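Local coordinates for protein L-asparaginase 1 (Escherichia coli, PDB 6NXC) that hydrolyses L-asparagine to L-aspartate and ammonium, working as a homotetramer whose activity is regulated by a second, allosteric asparagine, at residues H90-I95 against S122-N127; Y162-V167 against N173-G178; G233-T236 against G240-A243. The protein carries 1 engineered substitution. One frame throughout, in Å; residues are numbered along the deposited sequence.

Contact 1: residues H90-I95 against S122-N127; sequences HIAEDI and SFMLEN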
ATOM      1  N   HIS B  90      -0.822  36.606   5.938  1.00 13.92           N
ATOM      2  CA  HIS B  90      -1.490  37.342   4.823  1.00 17.14           C
ATOM      3  C   HIS B  90      -2.706  36.488   4.427  1.00 16.12           C
ATOM      4  O   HIS B  90      -3.832  37.050   4.230  1.00 16.17           O
ATOM      5  CB  HIS B  90      -0.523  37.471   3.606  1.00 22.99           C
ATOM      6  CG  HIS B  90      -0.965  38.266   2.425  1.00 33.48           C
ATOM      7  ND1 HIS B  90      -2.049  39.161   2.445  1.00 52.92           N
ATOM      8  CD2 HIS B  90      -0.390  38.414   1.203  1.00 49.11           C
ATOM      9  CE1 HIS B  90      -2.180  39.728   1.250  1.00 44.64           C
ATOM     10  NE2 HIS B  90      -1.149  39.319   0.488  1.00 48.67           N
ATOM     11  N   ILE B  91      -2.506  35.156   4.275  1.00 14.82           N
ATOM     12  CA  ILE B  91      -3.593  34.253   3.887  1.00 14.73           C
ATOM     13  C   ILE B  91      -4.664  34.225   4.999  1.00 12.31           C
ATOM     14  O   ILE B  91      -5.866  34.374   4.662  1.00 13.84           O
ATOM     15  CB  ILE B  91      -3.060  32.852   3.569  1.00 15.93           C
ATOM     16  CG1 ILE B  91      -2.092  32.835   2.398  1.00 16.51           C
ATOM     17  CG2 ILE B  91      -4.226  31.881   3.418  1.00 15.02           C
ATOM     18  CD1 ILE B  91      -1.282  31.563   2.264  1.00 18.91           C
ATOM     19  N   ALA B  92      -4.290  34.169   6.284  1.00 13.57           N
ATOM     20  CA  ALA B  92      -5.259  34.129   7.405  1.00 12.90           C
ATOM     21  C   ALA B  92      -6.127  35.386   7.400  1.00 15.86           C
ATOM     22  O   ALA B  92      -7.361  35.345   7.569  1.00 17.54           O
ATOM     23  CB  ALA B  92      -4.590  33.978   8.704  1.00 18.13           C
ATOM     24  N   GLU B  93      -5.472  36.525   7.147  1.00 16.76           N
ATOM     25  CA  GLU B  93      -6.182  37.832   7.072  1.00 18.09           C
ATOM     26  C   GLU B  93      -7.160  37.869   5.912  1.00 18.53           C
ATOM     27  O   GLU B  93      -8.249  38.486   6.054  1.00 17.75           O
ATOM     28  CB  GLU B  93      -5.218  39.001   7.029  1.00 19.48           C
ATOM     29  CG  GLU B  93      -4.347  39.061   8.292  1.00 23.02           C
ATOM     30  CD  GLU B  93      -3.196  40.088   8.287  1.00 27.67           C
ATOM     31  OE1 GLU B  93      -2.749  40.416   9.432  1.00 25.50           O
ATOM     32  OE2 GLU B  93      -2.723  40.535   7.170  1.00 28.93           O
ATOM     33  N   ASP B  94      -6.779  37.295   4.812  1.00 15.97           N
ATOM     34  CA  ASP B  94      -7.668  37.319   3.622  1.00 17.43           C
ATOM     35  C   ASP B  94      -8.892  36.432   3.949  1.00 15.95           C
ATOM     36  O   ASP B  94      -9.974  36.787   3.542  1.00 18.52           O
ATOM     37  CB  ASP B  94      -6.916  36.771   2.421  1.00 16.75           C
ATOM     38  CG  ASP B  94      -7.545  36.850   1.046  1.00 20.62           C
ATOM     39  OD1 ASP B  94      -8.395  37.621   0.922  1.00 22.18           O
ATOM     40  OD2 ASP B  94      -7.107  36.064   0.112  1.00 20.45           O
ATOM     41  N   ILE B  95      -8.709  35.265   4.601  1.00 14.48           N
ATOM     42  CA  ILE B  95      -9.865  34.395   5.007  1.00 15.69           C
ATOM     43  C   ILE B  95     -10.793  35.207   5.933  1.00 17.59           C
ATOM     44  O   ILE B  95     -12.021  35.252   5.696  1.00 18.62           O
ATOM     45  CB  ILE B  95      -9.386  33.089   5.660  1.00 15.95           C
ATOM     46  CG1 ILE B  95      -8.688  32.203   4.636  1.00 16.19           C
ATOM     47  CG2 ILE B  95     -10.504  32.347   6.422  1.00 17.32           C
ATOM     48  CD1 ILE B  95      -7.800  31.168   5.292  1.00 16.31           C
ATOM     49  N   SER B 122      -4.297  26.063  10.629  1.00 14.10           N
ATOM     50  CA  SER B 122      -5.016  25.291  11.627  1.00 11.74           C
ATOM     51  C   SER B 122      -4.918  25.913  13.032  1.00 15.58           C
ATOM     52  O   SER B 122      -5.886  25.918  13.774  1.00 17.61           O
ATOM     53  CB  SER B 122      -4.671  23.816  11.678  1.00 13.78           C
ATOM     54  OG  SER B 122      -3.436  23.556  12.279  1.00 17.25           O
ATOM     55  N   PHE B 123      -3.739  26.301  13.454  1.00 13.66           N
ATOM     56  CA  PHE B 123      -3.482  26.955  14.756  1.00 14.80           C
ATOM     57  C   PHE B 123      -3.958  28.384  14.780  1.00 17.95           C
ATOM     58  O   PHE B 123      -4.513  28.759  15.807  1.00 21.67           O
ATOM     59  CB  PHE B 123      -1.977  26.896  15.053  1.00 13.21           C
ATOM     60  CG  PHE B 123      -1.518  25.471  15.131  1.00 15.84           C
ATOM     61  CD1 PHE B 123      -1.918  24.674  16.164  1.00 16.35           C
ATOM     62  CD2 PHE B 123      -0.628  24.946  14.203  1.00 16.79           C
ATOM     63  CE1 PHE B 123      -1.493  23.355  16.244  1.00 16.53           C
ATOM     64  CE2 PHE B 123      -0.177  23.657  14.296  1.00 17.19           C
ATOM     65  CZ  PHE B 123      -0.635  22.853  15.300  1.00 16.92           C
ATOM     66  N   MET B 124      -3.912  29.098  13.643  1.00 16.76           N
ATOM     67  CA  MET B 124      -4.199  30.558  13.641  1.00 16.21           C
ATOM     68  C   MET B 124      -5.732  30.762  13.696  1.00 20.87           C
ATOM     69  O   MET B 124      -6.183  31.748  14.311  1.00 20.34           O
ATOM     70  CB  MET B 124      -3.643  31.206  12.351  1.00 17.36           C
ATOM     71  CG  MET B 124      -2.172  31.231  12.377  1.00 20.48           C
ATOM     72  SD  MET B 124      -1.578  31.749  10.777  1.00 22.74           S
ATOM     73  CE  MET B 124      -1.815  33.476  11.113  1.00 22.29           C
ATOM     74  N   LEU B 125      -6.518  29.895  13.040  1.00 20.19           N
ATOM     75  CA  LEU B 125      -7.960  30.167  12.818  1.00 18.84           C
ATOM     76  C   LEU B 125      -8.740  29.539  13.997  1.00 21.98           C
ATOM     77  O   LEU B 125      -9.189  28.364  13.912  1.00 28.82           O
ATOM     78  CB  LEU B 125      -8.426  29.584  11.481  1.00 18.34           C
ATOM     79  CG  LEU B 125      -7.733  30.093  10.241  1.00 17.42           C
ATOM     80  CD1 LEU B 125      -8.315  29.556   8.930  1.00 17.71           C
ATOM     81  CD2 LEU B 125      -7.836  31.578  10.179  1.00 23.06           C
ATOM     82  N   GLU B 126      -9.108  30.299  15.003  1.00 19.99           N
ATOM     83  CA  GLU B 126      -9.881  29.761  16.163  1.00 21.69           C
ATOM     84  C   GLU B 126     -11.368  30.048  15.910  1.00 15.49           C
ATOM     85  O   GLU B 126     -11.657  31.063  15.233  1.00 17.42           O
ATOM     86  CB  GLU B 126      -9.392  30.479  17.447  1.00 27.28           C
ATOM     87  CG  GLU B 126     -10.343  30.320  18.651  1.00 32.65           C
ATOM     88  CD  GLU B 126      -9.995  31.098  19.923  1.00 44.69           C
ATOM     89  OE1 GLU B 126     -10.541  30.751  21.013  1.00 43.96           O
ATOM     90  OE2 GLU B 126      -9.204  32.054  19.832  1.00 37.78           O
ATOM     91  N   ASN B 127     -12.239  29.157  16.343  1.00 17.93           N
ATOM     92  CA  ASN B 127     -13.707  29.204  16.071  1.00 20.94           C
ATOM     93  C   ASN B 127     -14.000  29.106  14.579  1.00 18.68           C
ATOM     94  O   ASN B 127     -14.878  29.859  14.051  1.00 18.22           O
ATOM     95  CB  ASN B 127     -14.380  30.447  16.648  1.00 18.36           C
ATOM     96  CG  ASN B 127     -14.133  30.605  18.119  1.00 20.89           C
ATOM     97  OD1 ASN B 127     -13.854  29.642  18.808  1.00 22.43           O
ATOM     98  ND2 ASN B 127     -14.114  31.845  18.564  1.00 26.27           N
TER

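Contact 2: residues Y162-V167 against N173-G178; sequences YPINEV and NRLYRG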
ATOM      1  N   TYR B 162     -19.331  18.914   1.675  1.00 19.00           N
ATOM      2  CA  TYR B 162     -18.774  18.151   2.842  1.00 21.64           C
ATOM      3  C   TYR B 162     -18.016  19.097   3.713  1.00 20.32           C
ATOM      4  O   TYR B 162     -16.793  19.066   3.768  1.00 21.07           O
ATOM      5  CB  TYR B 162     -17.830  17.040   2.394  1.00 23.64           C
ATOM      6  CG  TYR B 162     -18.571  16.048   1.574  1.00 21.77           C
ATOM      7  CD1 TYR B 162     -18.804  16.236   0.254  1.00 23.67           C
ATOM      8  CD2 TYR B 162     -19.137  14.929   2.189  1.00 27.29           C
ATOM      9  CE1 TYR B 162     -19.626  15.389  -0.462  1.00 26.14           C
ATOM     10  CE2 TYR B 162     -19.877  14.027   1.479  1.00 27.54           C
ATOM     11  CZ  TYR B 162     -20.116  14.250   0.153  1.00 27.46           C
ATOM     12  OH  TYR B 162     -20.848  13.395  -0.565  1.00 35.29           O
ATOM     13  N   PRO B 163     -18.720  20.021   4.400  1.00 23.20           N
ATOM     14  CA  PRO B 163     -18.099  21.240   4.904  1.00 22.01           C
ATOM     15  C   PRO B 163     -17.480  21.125   6.283  1.00 21.98           C
ATOM     16  O   PRO B 163     -17.899  21.756   7.261  1.00 23.37           O
ATOM     17  CB  PRO B 163     -19.260  22.273   4.910  1.00 25.13           C
ATOM     18  CG  PRO B 163     -20.500  21.468   5.037  1.00 27.24           C
ATOM     19  CD  PRO B 163     -20.202  20.146   4.349  1.00 23.79           C
ATOM     20  N   ILE B 164     -16.457  20.290   6.336  1.00 18.58           N
ATOM     21  CA  ILE B 164     -15.739  20.003   7.590  1.00 19.10           C
ATOM     22  C   ILE B 164     -15.062  21.295   8.049  1.00 18.43           C
ATOM     23  O   ILE B 164     -14.321  21.967   7.237  1.00 21.43           O
ATOM     24  CB  ILE B 164     -14.765  18.833   7.415  1.00 25.37           C
ATOM     25  CG1 ILE B 164     -13.914  18.629   8.676  1.00 24.37           C
ATOM     26  CG2 ILE B 164     -13.919  19.117   6.228  1.00 30.68           C
ATOM     27  CD1 ILE B 164     -13.554  17.169   9.029  1.00 36.48           C
ATOM     28  N   ASN B 165     -15.298  21.638   9.307  1.00 19.03           N
ATOM     29  CA  ASN B 165     -14.786  22.899   9.886  1.00 20.17           C
ATOM     30  C   ASN B 165     -13.378  22.723  10.456  1.00 20.47           C
ATOM     31  O   ASN B 165     -13.116  22.907  11.680  1.00 22.93           O
ATOM     32  CB  ASN B 165     -15.639  23.317  11.085  1.00 20.85           C
ATOM     33  CG  ASN B 165     -17.046  23.721  10.722  1.00 26.72           C
ATOM     34  OD1 ASN B 165     -17.731  23.981  11.686  1.00 26.18           O
ATOM     35  ND2 ASN B 165     -17.462  23.732   9.461  1.00 22.00           N
ATOM     36  N   GLU B 166     -12.461  22.435   9.559  1.00 17.37           N
ATOM     37  CA  GLU B 166     -11.051  22.269   9.820  1.00 17.54           C
ATOM     38  C   GLU B 166     -10.344  22.786   8.587  1.00 16.01           C
ATOM     39  O   GLU B 166     -10.931  23.001   7.434  1.00 20.51           O
ATOM     40  CB  GLU B 166     -10.695  20.777   9.990  1.00 21.10           C
ATOM     41  CG  GLU B 166     -11.144  20.108  11.240  1.00 26.89           C
ATOM     42  CD  GLU B 166     -10.543  18.712  11.393  1.00 32.89           C
ATOM     43  OE1 GLU B 166     -11.271  17.842  11.835  1.00 31.14           O
ATOM     44  OE2 GLU B 166      -9.325  18.507  11.087  1.00 28.51           O
ATOM     45  N   VAL B 167      -9.080  23.087   8.821  1.00 13.66           N
ATOM     46  CA  VAL B 167      -8.195  23.373   7.706  1.00 14.14           C
ATOM     47  C   VAL B 167      -7.750  22.026   7.160  1.00 13.92           C
ATOM     48  O   VAL B 167      -7.162  21.218   7.957  1.00 15.71           O
ATOM     49  CB  VAL B 167      -6.982  24.225   8.061  1.00 13.26           C
ATOM     50  CG1 VAL B 167      -6.200  24.394   6.783  1.00 13.97           C
ATOM     51  CG2 VAL B 167      -7.378  25.544   8.693  1.00 15.74           C
ATOM     52  N   ASN B 173      -7.714  12.720  -4.833  1.00 18.35           N
ATOM     53  CA  ASN B 173      -8.942  12.048  -4.390  1.00 16.66           C
ATOM     54  C   ASN B 173      -9.013  11.832  -2.900  1.00 15.84           C
ATOM     55  O   ASN B 173      -9.807  10.933  -2.495  1.00 19.04           O
ATOM     56  CB  ASN B 173      -9.144  10.715  -5.169  1.00 19.46           C
ATOM     57  CG  ASN B 173      -9.310  11.003  -6.647  1.00 24.39           C
ATOM     58  OD1 ASN B 173      -8.520  10.559  -7.446  1.00 34.20           O
ATOM     59  ND2 ASN B 173     -10.188  11.897  -6.958  1.00 22.63           N
ATOM     60  N   ARG B 174      -8.149  12.453  -2.075  1.00 16.23           N
ATOM     61  CA  ARG B 174      -8.228  12.330  -0.607  1.00 17.79           C
ATOM     62  C   ARG B 174      -8.209  13.723   0.029  1.00 17.32           C
ATOM     63  O   ARG B 174      -7.593  14.605  -0.486  1.00 13.46           O
ATOM     64  CB  ARG B 174      -7.064  11.512  -0.077  1.00 18.92           C
ATOM     65  CG  ARG B 174      -7.258  10.034  -0.476  1.00 25.25           C
ATOM     66  CD  ARG B 174      -5.982   9.210  -0.411  1.00 33.65           C
ATOM     67  NE  ARG B 174      -6.379   7.830  -0.068  1.00 41.72           N
ATOM     68  CZ  ARG B 174      -5.764   7.003   0.805  1.00 52.76           C
ATOM     69  NH1 ARG B 174      -4.640   7.337   1.440  1.00 49.38           N
ATOM     70  NH2 ARG B 174      -6.276   5.798   0.999  1.00 51.38           N
ATOM     71  N   LEU B 175      -9.035  13.858   1.049  1.00 15.45           N
ATOM     72  CA  LEU B 175      -8.996  15.000   1.942  1.00 14.11           C
ATOM     73  C   LEU B 175      -8.277  14.609   3.216  1.00 16.25           C
ATOM     74  O   LEU B 175      -8.797  13.715   3.933  1.00 16.34           O
ATOM     75  CB  LEU B 175     -10.400  15.490   2.223  1.00 12.83           C
ATOM     76  CG  LEU B 175     -10.523  16.844   2.925  1.00 14.48           C
ATOM     77  CD1 LEU B 175     -10.122  17.993   2.069  1.00 15.11           C
ATOM     78  CD2 LEU B 175     -11.887  16.997   3.582  1.00 14.22           C
ATOM     79  N   TYR B 176      -7.246  15.390   3.576  1.00 14.82           N
ATOM     80  CA  TYR B 176      -6.415  15.148   4.766  1.00 14.21           C
ATOM     81  C   TYR B 176      -6.632  16.264   5.796  1.00 14.25           C
ATOM     82  O   TYR B 176      -6.866  17.422   5.398  1.00 14.68           O
ATOM     83  CB  TYR B 176      -4.952  15.088   4.380  1.00 14.96           C
ATOM     84  CG  TYR B 176      -4.615  14.023   3.367  1.00 15.77           C
ATOM     85  CD1 TYR B 176      -4.480  12.689   3.699  1.00 19.66           C
ATOM     86  CD2 TYR B 176      -4.409  14.349   2.049  1.00 17.55           C
ATOM     87  CE1 TYR B 176      -4.114  11.741   2.753  1.00 19.52           C
ATOM     88  CE2 TYR B 176      -4.113  13.406   1.071  1.00 21.92           C
ATOM     89  CZ  TYR B 176      -3.871  12.099   1.447  1.00 18.49           C
ATOM     90  OH  TYR B 176      -3.590  11.164   0.475  1.00 21.52           O
ATOM     91  N   ARG B 177      -6.469  15.905   7.067  1.00 13.84           N
ATOM     92  CA  ARG B 177      -6.322  16.964   8.095  1.00 13.68           C
ATOM     93  C   ARG B 177      -5.041  17.738   7.815  1.00 14.39           C
ATOM     94  O   ARG B 177      -3.986  17.142   7.707  1.00 11.77           O
ATOM     95  CB  ARG B 177      -6.320  16.336   9.470  1.00 15.80           C
ATOM     96  CG  ARG B 177      -6.182  17.383  10.543  1.00 15.74           C
ATOM     97  CD  ARG B 177      -6.340  16.890  11.992  1.00 15.09           C
ATOM     98  NE  ARG B 177      -7.775  16.547  12.202  1.00 17.48           N
ATOM     99  CZ  ARG B 177      -8.232  15.653  13.040  1.00 18.29           C
ATOM    100  NH1 ARG B 177      -7.411  15.042  13.862  1.00 17.55           N
ATOM    101  NH2 ARG B 177      -9.543  15.388  13.055  1.00 22.56           N
ATOM    102  N   GLY B 178      -5.121  19.042   7.637  1.00 13.65           N
ATOM    103  CA  GLY B 178      -3.953  19.879   7.245  1.00 13.42           C
ATOM    104  C   GLY B 178      -2.746  19.690   8.117  1.00 14.63           C
ATOM    105  O   GLY B 178      -1.638  19.557   7.514  1.00 12.99           O
TER

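Contact 3: residues G233-T236 against G240-A243; sequences GVVT and GISA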
ATOM      1  N   GLY B 233      15.305  26.748  15.179  1.00 19.48           N
ATOM      2  CA  GLY B 233      16.290  25.877  14.521  1.00 18.57           C
ATOM      3  C   GLY B 233      15.784  24.443  14.392  1.00 21.13           C
ATOM      4  O   GLY B 233      14.973  23.992  15.258  1.00 22.62           O
ATOM      5  N   VAL B 234      16.096  23.833  13.261  1.00 16.79           N
ATOM      6  CA  VAL B 234      15.620  22.466  12.967  1.00 19.49           C
ATOM      7  C   VAL B 234      16.892  21.609  12.847  1.00 20.99           C
ATOM      8  O   VAL B 234      17.598  21.716  11.848  1.00 23.07           O
ATOM      9  CB  VAL B 234      14.760  22.423  11.682  1.00 20.50           C
ATOM     10  CG1 VAL B 234      14.383  21.000  11.390  1.00 19.04           C
ATOM     11  CG2 VAL B 234      13.469  23.253  11.788  1.00 20.60           C
ATOM     12  N   VAL B 235      17.157  20.812  13.887  1.00 18.73           N
ATOM     13  CA  VAL B 235      18.342  19.938  13.982  1.00 19.83           C
ATOM     14  C   VAL B 235      18.016  18.491  13.634  1.00 18.99           C
ATOM     15  O   VAL B 235      17.123  17.979  14.167  1.00 21.24           O
ATOM     16  CB  VAL B 235      18.847  20.000  15.410  1.00 25.03           C
ATOM     17  CG1 VAL B 235      20.093  19.174  15.562  1.00 24.56           C
ATOM     18  CG2 VAL B 235      19.071  21.426  15.855  1.00 31.53           C
ATOM     19  N   THR B 236      18.670  17.960  12.636  1.00 17.32           N
ATOM     20  CA  THR B 236      18.597  16.580  12.246  1.00 16.08           C
ATOM     21  C   THR B 236      19.647  15.870  13.074  1.00 17.24           C
ATOM     22  O   THR B 236      20.830  16.226  12.984  1.00 15.96           O
ATOM     23  CB  THR B 236      18.788  16.404  10.759  1.00 16.15           C
ATOM     24  OG1 THR B 236      17.656  17.082  10.181  1.00 16.94           O
ATOM     25  CG2 THR B 236      18.767  14.907  10.433  1.00 19.57           C
ATOM     26  N   GLY B 240      27.704  11.238  14.098  1.00 22.24           N
ATOM     27  CA  GLY B 240      28.788  12.223  13.994  1.00 26.86           C
ATOM     28  C   GLY B 240      28.329  13.651  14.288  1.00 28.13           C
ATOM     29  O   GLY B 240      29.211  14.491  14.437  1.00 32.47           O
ATOM     30  N   ILE B 241      27.044  13.943  14.481  1.00 21.75           N
ATOM     31  CA  ILE B 241      26.634  15.313  14.857  1.00 24.84           C
ATOM     32  C   ILE B 241      27.441  15.762  16.116  1.00 34.24           C
ATOM     33  O   ILE B 241      27.454  15.003  17.047  1.00 30.92           O
ATOM     34  CB  ILE B 241      25.131  15.372  15.127  1.00 21.55           C
ATOM     35  CG1 ILE B 241      24.708  16.821  15.276  1.00 22.01           C
ATOM     36  CG2 ILE B 241      24.652  14.496  16.275  1.00 26.41           C
ATOM     37  CD1 ILE B 241      23.242  17.045  15.309  1.00 22.08           C
ATOM     38  N   SER B 242      27.917  17.011  16.214  1.00 45.24           N
ATOM     39  CA  SER B 242      28.620  17.493  17.453  1.00 45.84           C
ATOM     40  C   SER B 242      27.734  18.385  18.340  1.00 38.30           C
ATOM     41  O   SER B 242      26.900  19.076  17.802  1.00 38.69           O
ATOM     42  CB  SER B 242      29.895  18.209  17.107  1.00 49.54           C
ATOM     43  OG  SER B 242      29.625  19.321  16.268  1.00 48.30           O
ATOM     44  N   ALA B 243      28.054  18.451  19.638  1.00 51.61           N
ATOM     45  CA  ALA B 243      27.774  19.566  20.585  1.00 45.78           C
ATOM     46  C   ALA B 243      27.807  20.979  19.921  1.00 44.27           C
ATOM     47  O   ALA B 243      26.940  21.873  20.201  1.00 36.30           O
ATOM     48  CB  ALA B 243      28.745  19.374  21.700  1.00 53.19           C
TER

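Contact 1: residues H90-I95 against S122-N127
Ala92 is met by two side chains of 122-127 that come at its methyl from different directions: Met124 brings its terminal methyl, Leu125 one branch of its fork. The closer approach is that of Met124, with CE 3.7 Å from Ala92 CB. Met124 CG stands beside the backbone N and the chain runs straight on to the sulfur, but at chi3 (82°) it bends, and this turn lets CE rather than SD make the nearest approach; SD lies 4.3 Å from Ala92 CB. Leu125 splits its two methyls between two residues of the helix. CD2 reaches Ala92 CB at 4.3 Å, while CD1 faces one turn further along and meets Ile95 CD1 at 4.0 Å. There the two side chains meet nearly perpendicular, so they touch through their ends and do not lie alongside one another. No hydrogen bond spans the two segments. Ala92 and Ile95 are three residues apart and present a common face of helix 85-98; the small alanine allows the backbones to come within 7.2 Å, measured from Ala92 CA to Leu125 CA. In the N-terminal domain, helix 85-98 links strands 68-78 and 104-108, and helix 114-124 follows on the way to strand 132-135, so the contact joins neighbouring beta-alpha-beta crossovers of the large mixed sheet. It falls just where helix 114-124 ends: Leu125 is the first residue to leave helical geometry, and the chain passes directly into the short strand 125-126, antiparallel to 223-224. Val224 of that partner strand touches both Ala92 and Leu125, and Leu121, on the preceding turn of helix 114-124, also packs on Ala92.

Contact 2: residues Y162-V167 against N173-G178
Glu166 and Arg177 form a buried, side-on salt bridge in which two nitrogens take one carboxylate oxygen each. NE gives the shorter bond, to Glu166 OE2 at 2.7 Å with an N-H...O angle of 155°; Arg177 NH2 reaches Glu166 OE1 at 3.2 Å. Both oxygens are met on their syn side, yet the carboxylate and guanidinium planes are turned 41° apart, so the pairing is twisted, not flat. Arg177 leaves its backbone fully extended and then bends at chi3 (-71°), which turns the NE edge to the acid; OE2 also lies 3.4 Å from Arg177 CG. Beside this pair, Gly178 N donates to Val167 O at 3.0 Å. A separate apolar touch joins Ile164 CG2 to Leu175 CD2 at 4.0 Å, where the two side chains run antiparallel, passing alongside. A second shell fixes the guanidinium: NH2 also bonds Pro213 O, and NH1 bonds Gly352 O. With a leucine here, Glu166 would probably be left as a buried charge without its mate, and the carbonyls of Pro213 and Gly352 would lose a donor. Inverse gamma turns centred on Pro163 and Asn165 kink the approach from helix 148-161, and Leu175 is packed further by Leu201, Thr168 and Phe170. Strands 167-171 and 174-177 are sequential antiparallel neighbours, bonded again between Tyr176 and Leu169, and the Val167-Gly178 bond with its flanking salt bridge closes the open end of this beta-hairpin in the N-terminal sheet.

Contact 3: residues G233-T236 against G240-A243
Ile241 reaches back with its CD1 methyl to Val235 and Thr236, across the turn that leads from strand 232-236 to helix 243-250. This is the start of a beta-alpha-beta unit of the C-terminal domain: the strand is an edge strand of the parallel four-stranded sheet within this chain, and the helix that follows carries the chain on to the neighbouring strand 256-261. The apolar part of the contact is a single methyl pair, Val235 CG1 against Ile241 CD1 at 3.8 Å. One side chain lies square to the other. Ile241 has CG1 anti to the backbone N (chi1 -170°) and stays extended to the end, which is how so short a segment spans the distance; at the closest backbone point, Thr236 CA and Ile241 CA are still 8.5 Å apart. Val235 is also packed by Leu257 and Leu259 of the neighbouring strand, so Ile241 adds to an existing apolar patch. Polar bonding does not pass between the two segments but anchors each separately. Strand 232-236 is tied to 256-261 by backbone hydrogen bonds, and Thr236 OG1 is bonded to NH1 of Arg260, a residue of the allosteric asparagine site. In 240-243, Ser242 is the N-cap of helix 243-250, its OG weakly bonded to the backbone N of Asp244. The subunit interface lies close by: Val234 packs on Tyr238 of the third subunit, and Thr236 on its counterpart Thr236 there. The remaining contact across the segments sets a methyl against a carbonyl: Ile241 CD1 lies 3.4 Å from Thr236 O, a van der Waals approach.

How the contacts relate
Contacts 1 and 2 are neighbours in the N-terminal domain, with centres 15 Å apart, and they touch through Val167: its CG2 is 3.7 Å from Ser122 N and 4.1 Å from Leu125 CD1, so the hairpin of contact 2 packs directly on the helix end of contact 1. Contact 3 belongs to the C-terminal domain, on the opposite side of the chain's centre, its own centre about 33 and 35 Å from theirs. The allosteric asparagine lies between, about 7 Å from the side chain of Thr236 in contact 3 and farther from Gly178 in contact 2. Contact 1 lies away from the substrate and allosteric sites.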